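Local coordinates for protein 2-C-methyl-D-erythritol 4-phosphate cytidylyltransferase (Anaerococcus prevotii, PDB 4KT7) that probably transfers the cytidylyl group of CTP to 2-C-methyl-D-erythritol 4-phosphate, releasing diphosphate, in the non-mevalonate route to isoprenoids, at residues 86-89 / 90-94; 125-128 / 129-133; 171-174 / 175-179; 181-184 / 185-188; 217-220 / 221-225. One frame throughout, in Å; residues are numbered along the deposited sequence.

Interaction 1 of 5, residues 86-89 / 90-94; sequences TTRE and LSTFE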
loop_
_atom_site.group_PDB
_atom_site.type_symbol
_atom_site.label_atom_id
_atom_site.label_comp_id
_atom_site.label_asym_id
_atom_site.label_seq_id
_atom_site.Cartn_x
_atom_site.Cartn_y
_atom_site.Cartn_z
ATOM N N THR A 86 11.022 18.336 -16.172
ATOM C CA THR A 86 10.612 17.076 -16.799
ATOM C C THR A 86 10.645 15.829 -15.893
ATOM O O THR A 86 10.268 14.745 -16.330
ATOM C CB THR A 86 11.437 16.771 -18.059
ATOM O OG1 THR A 86 12.818 16.958 -17.747
ATOM C CG2 THR A 86 11.030 17.695 -19.222
ATOM N N THR A 87 11.129 15.963 -14.660
ATOM C CA THR A 87 11.018 14.876 -13.678
ATOM C C THR A 87 10.635 15.483 -12.345
ATOM O O THR A 87 10.766 16.700 -12.165
ATOM C CB THR A 87 12.332 14.073 -13.482
ATOM O OG1 THR A 87 13.340 14.919 -12.917
ATOM C CG2 THR A 87 12.840 13.479 -14.802
ATOM N N ARG A 88 10.182 14.643 -11.411
ATOM C CA ARG A 88 9.868 15.108 -10.060
ATOM C C ARG A 88 11.052 15.855 -9.493
ATOM O O ARG A 88 10.894 16.925 -8.906
ATOM C CB ARG A 88 9.524 13.940 -9.123
ATOM C CG ARG A 88 9.012 14.368 -7.732
ATOM C CD ARG A 88 9.045 13.217 -6.720
ATOM N NE ARG A 88 10.393 12.694 -6.510
ATOM C CZ ARG A 88 11.326 13.298 -5.770
ATOM N NH1 ARG A 88 11.062 14.462 -5.181
ATOM N NH2 ARG A 88 12.529 12.750 -5.628
ATOM N N GLU A 89 12.250 15.296 -9.671
ATOM C CA GLU A 89 13.429 15.866 -9.055
ATOM C C GLU A 89 13.807 17.227 -9.649
ATOM O O GLU A 89 14.118 18.168 -8.925
ATOM C CB GLU A 89 14.613 14.892 -9.142
ATOM C CG GLU A 89 14.463 13.668 -8.236
ATOM C CD GLU A 89 13.580 12.600 -8.842
ATOM O OE1 GLU A 89 13.443 12.573 -10.088
ATOM O OE2 GLU A 89 13.009 11.794 -8.073
ATOM N N LEU A 90 13.803 17.321 -10.969
ATOM C CA LEU A 90 14.123 18.583 -11.628
ATOM C C LEU A 90 13.091 19.652 -11.282
ATOM O O LEU A 90 13.423 20.838 -11.138
ATOM C CB LEU A 90 14.221 18.389 -13.134
ATOM C CG LEU A 90 15.442 17.610 -13.651
ATOM C CD1 LEU A 90 15.228 17.268 -15.123
ATOM C CD2 LEU A 90 16.697 18.422 -13.501
ATOM N N SER A 91 11.841 19.231 -11.125
ATOM C CA SER A 91 10.808 20.124 -10.628
ATOM C C SER A 91 11.111 20.629 -9.212
ATOM O O SER A 91 11.034 21.834 -8.932
ATOM C CB SER A 91 9.450 19.424 -10.669
ATOM O OG SER A 91 9.011 19.334 -12.021
ATOM N N THR A 92 11.465 19.719 -8.317
ATOM C CA THR A 92 11.789 20.103 -6.950
ATOM C C THR A 92 12.946 21.112 -6.931
ATOM O O THR A 92 12.916 22.101 -6.194
ATOM C CB THR A 92 12.134 18.849 -6.151
ATOM O OG1 THR A 92 10.962 18.028 -6.128
ATOM C CG2 THR A 92 12.591 19.186 -4.718
ATOM N N PHE A 93 13.944 20.891 -7.778
ATOM C CA PHE A 93 15.085 21.801 -7.826
ATOM C C PHE A 93 14.714 23.197 -8.285
ATOM O O PHE A 93 15.277 24.180 -7.789
ATOM C CB PHE A 93 16.192 21.260 -8.713
ATOM C CG PHE A 93 17.511 21.948 -8.510
ATOM C CD1 PHE A 93 18.151 21.884 -7.292
ATOM C CD2 PHE A 93 18.103 22.660 -9.540
ATOM C CE1 PHE A 93 19.380 22.516 -7.093
ATOM C CE2 PHE A 93 19.324 23.294 -9.357
ATOM C CZ PHE A 93 19.956 23.225 -8.131
ATOM N N GLU A 94 13.777 23.311 -9.223
ATOM C CA GLU A 94 13.287 24.639 -9.606
ATOM C C GLU A 94 12.637 25.292 -8.389
ATOM O O GLU A 94 12.743 26.506 -8.185
ATOM C CB GLU A 94 12.251 24.560 -10.733
ATOM C CG GLU A 94 12.781 24.170 -12.087
ATOM C CD GLU A 94 13.936 25.049 -12.534
ATOM O OE1 GLU A 94 13.745 26.284 -12.678
ATOM O OE2 GLU A 94 15.040 24.501 -12.732
#
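Leu-90 meets Thr-87 at the start of helix 88-97, where Thr-87 is the N-cap. The backbone N of Leu-90 donates to Thr-87 OG1 at 3.1 Å, an almost straight bond of 171°. The threonine hydroxyl can accept it because it sits between its own backbone N and carbonyl carbon (chi1 65°), turned into the first turn of the helix. The same oxygen rests against the Leu-90 branch point, with OG1 to CG at 3.5 Å, while Leu-90 CD1 runs alongside Thr-86 and comes within 3.6 Å of its OG1. Beyond the contact, Leu-90 packs on Leu-184 of helix 173-184. Ser-91 follows, its N giving the first helical bond to Thr-87 O at 2.9 Å; its hydroxyl is engaged by the backbone N of Ser-85, so the serine ties the helix start back to the preceding loop. Thr-92 doubles the next step, because both its N and its OG1 donate to Arg-88 O. The two reach that oxygen differently: N lies near the carbonyl plane, tilted 18°, whereas OG1 stands above it, 3.0 Å from Arg-88 O. The Thr-92 side chain lies beside that of Arg-88, both pointing the same way, and the arginine is held at its end: NH2 forms a salt bridge with Glu-89 OE2 at 2.7 Å, the hydrogen bond itself being weak, and NH1 pairs with Asp-193. Phe-93 turns its ring away toward Tyr-177 of helix 173-184 and continues the regular pattern, its N donating to Glu-89 O at 3.0 Å.

Interaction 2 of 5, residues 125-128 / 129-133; sequences INAL and RKNKA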
loop_
_atom_site.group_PDB
_atom_site.type_symbol
_atom_site.label_atom_id
_atom_site.label_comp_id
_atom_site.label_asym_id
_atom_site.label_seq_id
_atom_site.Cartn_x
_atom_site.Cartn_y
_atom_site.Cartn_z
ATOM N N ILE A 125 7.159 19.685 10.827
ATOM C CA ILE A 125 7.983 20.855 11.157
ATOM C C ILE A 125 8.664 20.720 12.540
ATOM O O ILE A 125 9.870 20.965 12.686
ATOM C CB ILE A 125 7.139 22.152 11.068
ATOM C CG1 ILE A 125 6.813 22.460 9.608
ATOM C CG2 ILE A 125 7.844 23.363 11.711
ATOM C CD1 ILE A 125 5.899 23.669 9.452
ATOM N N ASN A 126 7.913 20.299 13.554
ATOM C CA ASN A 126 8.491 20.149 14.893
ATOM C C ASN A 126 9.598 19.094 14.984
ATOM O O ASN A 126 10.451 19.176 15.860
ATOM C CB ASN A 126 7.410 19.902 15.944
ATOM C CG ASN A 126 6.578 21.147 16.216
ATOM O OD1 ASN A 126 6.996 22.272 15.903
ATOM N ND2 ASN A 126 5.400 20.956 16.802
ATOM N N ALA A 127 9.600 18.114 14.084
ATOM C CA ALA A 127 10.675 17.134 14.089
ATOM C C ALA A 127 12.002 17.762 13.613
ATOM O O ALA A 127 13.084 17.223 13.873
ATOM C CB ALA A 127 10.307 15.932 13.241
ATOM N N LEU A 128 11.920 18.908 12.932
ATOM C CA LEU A 128 13.128 19.610 12.489
ATOM C C LEU A 128 13.886 20.243 13.641
ATOM O O LEU A 128 15.019 20.692 13.462
ATOM C CB LEU A 128 12.801 20.684 11.460
ATOM C CG LEU A 128 12.344 20.189 10.093
ATOM C CD1 LEU A 128 11.662 21.352 9.385
ATOM C CD2 LEU A 128 13.535 19.702 9.300
ATOM N N ARG A 129 13.286 20.278 14.830
ATOM C CA ARG A 129 13.975 20.855 15.980
ATOM C C ARG A 129 15.280 20.118 16.294
ATOM O O ARG A 129 16.281 20.737 16.670
ATOM C CB ARG A 129 13.063 20.885 17.218
ATOM C CG ARG A 129 13.668 21.665 18.395
ATOM C CD ARG A 129 12.712 21.744 19.596
ATOM N NE ARG A 129 12.241 20.414 19.986
ATOM C CZ ARG A 129 12.848 19.639 20.878
ATOM N NH1 ARG A 129 13.953 20.063 21.481
ATOM N NH2 ARG A 129 12.344 18.444 21.171
ATOM N N LYS A 130 15.285 18.798 16.116
ATOM C CA LYS A 130 16.465 18.008 16.453
ATOM C C LYS A 130 16.970 17.126 15.316
ATOM O O LYS A 130 17.924 16.379 15.491
ATOM C CB LYS A 130 16.175 17.138 17.677
ATOM C CG LYS A 130 16.010 17.934 18.971
ATOM C CD LYS A 130 15.178 17.163 19.984
ATOM C CE LYS A 130 15.920 15.959 20.530
ATOM N NZ LYS A 130 15.021 15.117 21.377
ATOM N N ASN A 131 16.334 17.195 14.154
ATOM C CA ASN A 131 16.762 16.374 13.029
ATOM C C ASN A 131 16.902 17.241 11.799
ATOM O O ASN A 131 16.186 18.238 11.660
ATOM C CB ASN A 131 15.719 15.299 12.747
ATOM C CG ASN A 131 15.405 14.462 13.971
ATOM O OD1 ASN A 131 16.180 13.577 14.346
ATOM N ND2 ASN A 131 14.246 14.724 14.592
ATOM N N LYS A 132 17.785 16.858 10.884
ATOM C CA LYS A 132 17.957 17.650 9.670
ATOM C C LYS A 132 17.172 17.106 8.492
ATOM O O LYS A 132 17.105 17.747 7.450
ATOM C CB LYS A 132 19.447 17.835 9.350
ATOM C CG LYS A 132 20.182 18.584 10.468
ATOM C CD LYS A 132 21.485 19.217 9.982
ATOM C CE LYS A 132 21.913 20.322 10.946
ATOM N NZ LYS A 132 22.977 21.216 10.383
ATOM N N ALA A 133 16.565 15.931 8.669
ATOM C CA ALA A 133 15.709 15.358 7.640
ATOM C C ALA A 133 14.573 14.628 8.326
ATOM O O ALA A 133 14.791 13.943 9.327
ATOM C CB ALA A 133 16.495 14.403 6.762
HETATM O O HOH W 1 12.497 17.594 16.994
HETATM O O HOH W 2 9.946 19.946 18.469
HETATM O O HOH W 3 16.676 20.783 11.471
#
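The backbone of Arg-129 turns back on Asn-126 beyond helix 118-127, its N donating to Asn-126 O at 3.2 Å from well above the carbonyl plane, before the chain extends toward strand 133-139. The side chain of Asn-131 then reaches back to Ala-127. Its ND2 gives a bond of 2.8 Å to Ala-127 O, in the carbonyl plane and on a lone pair, with the acceptor also close to the amide plane; the backbone N of Asn-131 adds a weak bond to the same oxygen. Having CG anti to the carbonyl carbon (chi1 -55°) puts the amide within reach of Ala-127 O. The other end of this amide is used too, since OD1 is hydrogen-bonded to Tyr-152 OH of the second subunit. Leu-128 turns inward, onto Val-134 and Ala-170 of the sheet, and its CD2 passes 3.8 Å from Asn-131 O. Water completes the turn: one molecule donates to both Leu-128 O and Asn-131 O, each at 2.6 Å, and another bridges Asn-126 O to Arg-129 NE, meeting the guanidinium at its edge while Lys-130 CG lies over one face. Replacing Asn-131 by a leucine would probably leave Ala-127 O with little more than the weak backbone bond and Tyr-152 of the second subunit without its acceptor. The regular amide bond to Ala-127 O is weak here and is supplemented by the Asn-131 side-chain amide, while water donates to Leu-128 O and Asn-126 O; the same amide links this turn to the second subunit.

Interaction 3 of 5, residues 171-174 / 175-179; sequences FDKK and LIYAM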
loop_
_atom_site.group_PDB
_atom_site.type_symbol
_atom_site.label_atom_id
_atom_site.label_comp_id
_atom_site.label_asym_id
_atom_site.label_seq_id
_atom_site.Cartn_x
_atom_site.Cartn_y
_atom_site.Cartn_z
ATOM N N PHE A 171 13.495 19.265 5.516
ATOM C CA PHE A 171 14.961 19.195 5.640
ATOM C C PHE A 171 15.554 20.536 6.004
ATOM O O PHE A 171 14.934 21.579 5.759
ATOM C CB PHE A 171 15.601 18.777 4.299
ATOM C CG PHE A 171 14.947 17.605 3.673
ATOM C CD1 PHE A 171 15.351 16.316 3.987
ATOM C CD2 PHE A 171 13.888 17.781 2.803
ATOM C CE1 PHE A 171 14.705 15.225 3.429
ATOM C CE2 PHE A 171 13.251 16.686 2.232
ATOM C CZ PHE A 171 13.657 15.417 2.560
ATOM N N ASP A 172 16.761 20.488 6.566
ATOM C CA ASP A 172 17.688 21.623 6.605
ATOM C C ASP A 172 17.875 22.080 5.161
ATOM O O ASP A 172 18.167 21.262 4.277
ATOM C CB ASP A 172 19.023 21.165 7.231
ATOM C CG ASP A 172 20.051 22.286 7.341
ATOM O OD1 ASP A 172 20.738 22.563 6.340
ATOM O OD2 ASP A 172 20.210 22.876 8.428
ATOM N N LYS A 173 17.666 23.366 4.886
ATOM C CA LYS A 173 17.683 23.837 3.496
ATOM C C LYS A 173 19.042 23.734 2.796
ATOM O O LYS A 173 19.104 23.322 1.648
ATOM C CB LYS A 173 17.156 25.282 3.388
ATOM C CG LYS A 173 17.032 25.808 1.944
ATOM C CD LYS A 173 18.171 26.757 1.562
ATOM C CE LYS A 173 18.079 27.109 0.070
ATOM N NZ LYS A 173 19.217 27.934 -0.428
ATOM N N LYS A 174 20.125 24.125 3.457
ATOM C CA LYS A 174 21.441 24.004 2.817
ATOM C C LYS A 174 21.770 22.553 2.537
ATOM O O LYS A 174 22.347 22.214 1.513
ATOM C CB LYS A 174 22.544 24.599 3.688
ATOM C CG LYS A 174 22.517 26.105 3.748
ATOM C CD LYS A 174 23.883 26.665 4.110
ATOM C CE LYS A 174 23.881 28.182 4.028
ATOM N NZ LYS A 174 25.260 28.746 4.123
ATOM N N LEU A 175 21.385 21.689 3.454
ATOM C CA LEU A 175 21.703 20.290 3.310
ATOM C C LEU A 175 20.979 19.699 2.120
ATOM O O LEU A 175 21.618 19.135 1.243
ATOM C CB LEU A 175 21.349 19.536 4.582
ATOM C CG LEU A 175 21.795 18.078 4.632
ATOM C CD1 LEU A 175 23.272 17.974 4.295
ATOM C CD2 LEU A 175 21.526 17.516 6.036
ATOM N N ILE A 176 19.651 19.831 2.070
ATOM C CA ILE A 176 18.915 19.269 0.942
ATOM C C ILE A 176 19.309 19.913 -0.381
ATOM O O ILE A 176 19.410 19.223 -1.395
ATOM C CB ILE A 176 17.379 19.283 1.141
ATOM C CG1 ILE A 176 16.700 18.341 0.150
ATOM C CG2 ILE A 176 16.811 20.677 0.999
ATOM C CD1 ILE A 176 17.187 16.895 0.280
ATOM N N TYR A 177 19.568 21.222 -0.380
ATOM C CA TYR A 177 20.026 21.873 -1.599
ATOM C C TYR A 177 21.369 21.285 -2.036
ATOM O O TYR A 177 21.573 21.009 -3.223
ATOM C CB TYR A 177 20.157 23.387 -1.396
ATOM C CG TYR A 177 20.338 24.182 -2.682
ATOM C CD1 TYR A 177 21.583 24.280 -3.300
ATOM C CD2 TYR A 177 19.267 24.858 -3.266
ATOM C CE1 TYR A 177 21.751 25.021 -4.474
ATOM C CE2 TYR A 177 19.434 25.616 -4.431
ATOM C CZ TYR A 177 20.672 25.689 -5.028
ATOM O OH TYR A 177 20.829 26.422 -6.182
ATOM N N ALA A 178 22.293 21.104 -1.091
ATOM C CA ALA A 178 23.610 20.547 -1.433
ATOM C C ALA A 178 23.480 19.114 -1.963
ATOM O O ALA A 178 24.137 18.724 -2.936
ATOM C CB ALA A 178 24.548 20.586 -0.223
HETATM N N MSE A 179 22.623 18.333 -1.326
HETATM C CA MSE A 179 22.364 16.963 -1.761
HETATM C C MSE A 179 21.804 16.971 -3.179
HETATM O O MSE A 179 22.130 16.101 -3.985
HETATM C CB MSE A 179 21.342 16.291 -0.832
HETATM C CG MSE A 179 21.805 15.968 0.607
HETATM SE SE MSE A 179 23.358 14.809 0.590
HETATM C CE MSE A 179 24.708 16.205 0.784
#
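Asp-172 accepts from the backbone N of Leu-175 as the N-cap of helix 173-184, at the junction where strand 168-172 runs directly into the helix. The bond, OD1 to Leu-175 N at 3.1 Å, uses the anti lone pair of the carboxylate, the one pointing away from OD2. Having CG anti to its own N (chi1 -179°) carries the carboxylate forward over the first turn, and its side chain crosses that of Leu-175 at about a right angle. The other oxygen, OD2, has a weak, long ion pair with Lys-132. Asp-172 O takes the next amide, Ile-176 N, at 3.0 Å in an almost perfectly straight bond of 179°. Further amides are matched in order: Tyr-177 N donates to Lys-173 O, and Ala-178 N to Lys-174 O at 2.8 Å, so the helix is regular from its first turn. On the buried side Ile-176 lies over Phe-171. Its CD1 stands 4.1 Å from the ring centroid and only 7° from the normal, a CH-pi contact, and its CB packs 3.7 Å from Phe-171 CB. Outward, the Lys-173 chain runs beside Tyr-177, its NZ approaching the phenol ring obliquely at 4.2 Å from CD2. Tyr-177 also packs on Leu-96 of helix 88-97. Polar and apolar contacts therefore fix the same bend: the aspartate supplies an acceptor to a first-turn amide, Leu-175 N, and its negative charge would probably interact favourably with the positive end of the helix dipole, while the isoleucine and phenylalanine hold helix against strand.

Interaction 4 of 5, residues 181-184 / 185-188; sequences EKYL and ASEF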
loop_
_atom_site.group_PDB
_atom_site.type_symbol
_atom_site.label_atom_id
_atom_site.label_comp_id
_atom_site.label_asym_id
_atom_site.label_seq_id
_atom_site.Cartn_x
_atom_site.Cartn_y
_atom_site.Cartn_z
ATOM N N GLU A 181 22.319 19.224 -5.567
ATOM C CA GLU A 181 23.382 19.488 -6.531
ATOM C C GLU A 181 24.224 18.242 -6.785
ATOM O O GLU A 181 24.598 17.977 -7.921
ATOM C CB GLU A 181 24.251 20.644 -6.061
ATOM C CG GLU A 181 23.495 21.944 -6.008
ATOM C CD GLU A 181 24.402 23.133 -5.714
ATOM O OE1 GLU A 181 24.931 23.217 -4.576
ATOM O OE2 GLU A 181 24.586 23.974 -6.626
ATOM N N LYS A 182 24.517 17.480 -5.732
ATOM C CA LYS A 182 25.188 16.191 -5.886
ATOM C C LYS A 182 24.373 15.221 -6.735
ATOM O O LYS A 182 24.913 14.515 -7.583
ATOM C CB LYS A 182 25.440 15.545 -4.524
ATOM C CG LYS A 182 26.625 16.110 -3.775
ATOM C CD LYS A 182 26.731 15.462 -2.410
ATOM C CE LYS A 182 28.110 15.657 -1.832
ATOM N NZ LYS A 182 29.179 15.046 -2.693
ATOM N N TYR A 183 23.071 15.180 -6.497
ATOM C CA TYR A 183 22.185 14.320 -7.287
ATOM C C TYR A 183 22.201 14.669 -8.768
ATOM O O TYR A 183 22.260 13.784 -9.628
ATOM C CB TYR A 183 20.753 14.403 -6.761
ATOM C CG TYR A 183 19.771 13.608 -7.592
ATOM C CD1 TYR A 183 19.753 12.218 -7.538
ATOM C CD2 TYR A 183 18.872 14.240 -8.439
ATOM C CE1 TYR A 183 18.862 11.483 -8.299
ATOM C CE2 TYR A 183 17.976 13.508 -9.211
ATOM C CZ TYR A 183 17.976 12.131 -9.134
ATOM O OH TYR A 183 17.089 11.392 -9.891
ATOM N N LEU A 184 22.127 15.959 -9.073
ATOM C CA LEU A 184 22.145 16.414 -10.458
ATOM C C LEU A 184 23.447 16.061 -11.141
ATOM O O LEU A 184 23.475 15.760 -12.331
ATOM C CB LEU A 184 21.920 17.928 -10.531
ATOM C CG LEU A 184 20.523 18.339 -10.077
ATOM C CD1 LEU A 184 20.443 19.852 -9.863
ATOM C CD2 LEU A 184 19.492 17.884 -11.080
ATOM N N ALA A 185 24.538 16.087 -10.390
ATOM C CA ALA A 185 25.824 15.787 -10.994
ATOM C C ALA A 185 26.061 14.285 -11.057
ATOM O O ALA A 185 27.088 13.858 -11.552
ATOM C CB ALA A 185 26.937 16.466 -10.237
ATOM N N SER A 186 25.111 13.488 -10.566
ATOM C CA SER A 186 25.286 12.034 -10.498
ATOM C C SER A 186 24.443 11.282 -11.518
ATOM O O SER A 186 23.634 11.874 -12.242
ATOM C CB SER A 186 24.905 11.526 -9.111
ATOM O OG SER A 186 23.490 11.394 -8.993
ATOM N N GLU A 187 24.625 9.965 -11.554
ATOM C CA GLU A 187 23.793 9.099 -12.382
ATOM C C GLU A 187 22.880 8.195 -11.532
ATOM O O GLU A 187 22.429 7.145 -11.989
ATOM C CB GLU A 187 24.666 8.268 -13.334
ATOM C CG GLU A 187 25.626 9.084 -14.216
ATOM C CD GLU A 187 24.950 9.757 -15.414
ATOM O OE1 GLU A 187 25.525 9.720 -16.527
ATOM O OE2 GLU A 187 23.859 10.343 -15.247
ATOM N N PHE A 188 22.617 8.618 -10.295
ATOM C CA PHE A 188 21.698 7.929 -9.398
ATOM C C PHE A 188 20.237 8.237 -9.746
ATOM O O PHE A 188 19.912 9.343 -10.210
ATOM C CB PHE A 188 21.939 8.382 -7.949
ATOM C CG PHE A 188 23.268 7.946 -7.376
ATOM C CD1 PHE A 188 23.756 6.662 -7.600
ATOM C CD2 PHE A 188 24.021 8.819 -6.600
ATOM C CE1 PHE A 188 24.974 6.257 -7.064
ATOM C CE2 PHE A 188 25.243 8.420 -6.061
ATOM C CZ PHE A 188 25.719 7.138 -6.296
HETATM O O HOH W 4 21.380 13.961 -12.620
#
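Ser-186 points its hydroxyl back at Tyr-183, and OG donates to Tyr-183 O at 2.8 Å. The backbone N of Ser-186 joins it at 3.0 Å on the same oxygen; both arrive from the same face of the carbonyl, N standing well above the plane and OG tilted only 24° from it. The hydroxyl sits between the serine's own N and carbonyl carbon (chi1 81°), which also turns it to the chain ahead: Phe-188 N donates to OG at 3.2 Å, an ST turn. One serine oxygen thus links the last turn of helix 173-184 to the loop that follows it. With CG anti to its N (chi1 176°), the Tyr-183 ring reaches the loop, CE1 coming 3.1 Å from Phe-188 O, which it meets obliquely. Of the Phe-188 side chain it is CB that comes nearest, 4.4 Å from Tyr-183 CE1; the Phe-188 ring leads away and stacks on Phe-199. Ala-185 N bonds to Glu-181 O and, weakly, to Lys-182 O. The other side of the tyrosine rests on Glu-89 of helix 88-97, and Leu-184 packs on Phe-93 of that helix.

Interaction 5 of 5, residues 217-220 / 221-225; sequences KITT and QEDII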
loop_
_atom_site.group_PDB
_atom_site.type_symbol
_atom_site.label_atom_id
_atom_site.label_comp_id
_atom_site.label_asym_id
_atom_site.label_seq_id
_atom_site.Cartn_x
_atom_site.Cartn_y
_atom_site.Cartn_z
ATOM N N LYS A 217 -2.500 9.728 -2.372
ATOM C CA LYS A 217 -2.184 10.459 -3.599
ATOM C C LYS A 217 -3.351 10.330 -4.592
ATOM O O LYS A 217 -3.900 9.233 -4.769
ATOM C CB LYS A 217 -0.930 9.847 -4.219
ATOM C CG LYS A 217 0.012 10.815 -4.897
ATOM C CD LYS A 217 1.111 10.054 -5.629
ATOM C CE LYS A 217 2.270 10.962 -6.042
ATOM N NZ LYS A 217 1.902 11.988 -7.064
ATOM N N ILE A 218 -3.734 11.436 -5.236
ATOM C CA ILE A 218 -4.831 11.401 -6.207
ATOM C C ILE A 218 -4.313 11.567 -7.630
ATOM O O ILE A 218 -4.006 12.683 -8.051
ATOM C CB ILE A 218 -5.870 12.518 -5.947
ATOM C CG1 ILE A 218 -6.296 12.540 -4.475
ATOM C CG2 ILE A 218 -7.074 12.360 -6.871
ATOM C CD1 ILE A 218 -6.853 11.243 -3.978
ATOM N N THR A 219 -4.213 10.466 -8.373
ATOM C CA THR A 219 -3.745 10.529 -9.761
ATOM C C THR A 219 -4.668 9.807 -10.755
ATOM O O THR A 219 -4.973 10.334 -11.828
ATOM C CB THR A 219 -2.296 10.005 -9.907
ATOM O OG1 THR A 219 -2.203 8.686 -9.360
ATOM C CG2 THR A 219 -1.304 10.930 -9.183
ATOM N N THR A 220 -5.122 8.610 -10.392
ATOM C CA THR A 220 -5.921 7.789 -11.306
ATOM C C THR A 220 -7.414 7.984 -11.078
ATOM O O THR A 220 -7.826 8.523 -10.051
ATOM C CB THR A 220 -5.600 6.286 -11.149
ATOM O OG1 THR A 220 -6.218 5.796 -9.950
ATOM C CG2 THR A 220 -4.084 6.064 -11.073
ATOM N N GLN A 221 -8.217 7.530 -12.037
ATOM C CA GLN A 221 -9.668 7.586 -11.911
ATOM C C GLN A 221 -10.129 6.798 -10.683
ATOM O O GLN A 221 -11.094 7.177 -10.015
ATOM C CB GLN A 221 -10.336 7.062 -13.183
ATOM C CG GLN A 221 -11.838 7.304 -13.234
ATOM C CD GLN A 221 -12.213 8.728 -12.845
ATOM O OE1 GLN A 221 -11.651 9.693 -13.365
ATOM N NE2 GLN A 221 -13.160 8.861 -11.917
ATOM N N GLU A 222 -9.419 5.711 -10.382
ATOM C CA GLU A 222 -9.697 4.904 -9.194
ATOM C C GLU A 222 -9.521 5.696 -7.896
ATOM O O GLU A 222 -10.351 5.588 -6.991
ATOM C CB GLU A 222 -8.820 3.641 -9.167
ATOM C CG GLU A 222 -9.323 2.489 -10.035
ATOM C CD GLU A 222 -8.679 2.458 -11.410
ATOM O OE1 GLU A 222 -7.766 3.275 -11.668
ATOM O OE2 GLU A 222 -9.087 1.610 -12.235
ATOM N N ASP A 223 -8.443 6.481 -7.810
ATOM C CA ASP A 223 -8.158 7.301 -6.625
ATOM C C ASP A 223 -9.276 8.313 -6.373
ATOM O O ASP A 223 -9.681 8.525 -5.234
ATOM C CB ASP A 223 -6.820 8.039 -6.772
ATOM C CG ASP A 223 -5.626 7.097 -6.804
ATOM O OD1 ASP A 223 -5.690 6.029 -6.165
ATOM O OD2 ASP A 223 -4.618 7.432 -7.463
ATOM N N ILE A 224 -9.783 8.917 -7.446
ATOM C CA ILE A 224 -10.869 9.891 -7.349
ATOM C C ILE A 224 -12.145 9.251 -6.796
ATOM O O ILE A 224 -12.778 9.792 -5.881
ATOM C CB ILE A 224 -11.129 10.559 -8.713
ATOM C CG1 ILE A 224 -9.948 11.468 -9.059
ATOM C CG2 ILE A 224 -12.428 11.353 -8.696
ATOM C CD1 ILE A 224 -9.963 11.973 -10.470
ATOM N N ILE A 225 -12.505 8.093 -7.347
ATOM C CA ILE A 225 -13.595 7.286 -6.810
ATOM C C ILE A 225 -13.358 7.022 -5.318
ATOM O O ILE A 225 -14.262 7.181 -4.502
ATOM C CB ILE A 225 -13.738 5.938 -7.574
ATOM C CG1 ILE A 225 -13.977 6.172 -9.071
ATOM C CG2 ILE A 225 -14.859 5.085 -6.990
ATOM C CD1 ILE A 225 -15.097 7.148 -9.385
#
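Asp-223 reaches back from the first turn of helix 221-231 to gather the backbone of Thr-219 and Thr-220, the tight part of this contact. Its OD2 accepts from Thr-219 N on the anti lone pair and from Thr-220 N above the carboxylate plane, each at 3.2 Å, the second nearly straight at 175°. Thr-219 OG1 adds a weak bond. In return Thr-220 OG1, between its own N and carbonyl carbon (chi1 76°), accepts from Asp-223 N at 3.2 Å, completing a capping box with Thr-220 as N-cap. With an alanine here instead of Asp-223, both threonine amides would probably lose this acceptor and the entering loop would be freer to shift. Beside this polar cluster, Ile-218 CG2 packs 3.7 Å from Ile-224 CG1, the two side chains crossing at about a right angle. The outer side is looser: Gln-221 is exposed, and Glu-222 OE1 receives only a weak bond from Thr-220 OG1, whereas its OE2 forms a salt bridge with Arg-233 of the second subunit. Ile-218 also packs on Ile-32 and Pro-114, and its backbone bonds to Val-112, so helix 221-231 starts against the loop beyond strand 105-110 and at the dimer contact.

How the interactions relate
Every contact is local and the five follow in series, none nesting or crossing. Interaction 1 opens helix 88-97 after the loop from strand 79-83. Interaction 2 closes helix 118-127 and leads into strand 133-139, touching interaction 3 through Lys-132 O to Asp-172 N and through packing on Phe-171. Interactions 3 and 4 mark the two ends of helix 173-184. That helix lies along helix 88-97: interactions 3 and 4 both pack against interaction 1, joining the two helices. Interaction 5 starts helix 221-231, touches none of the others and, like interaction 2, reaches the second subunit.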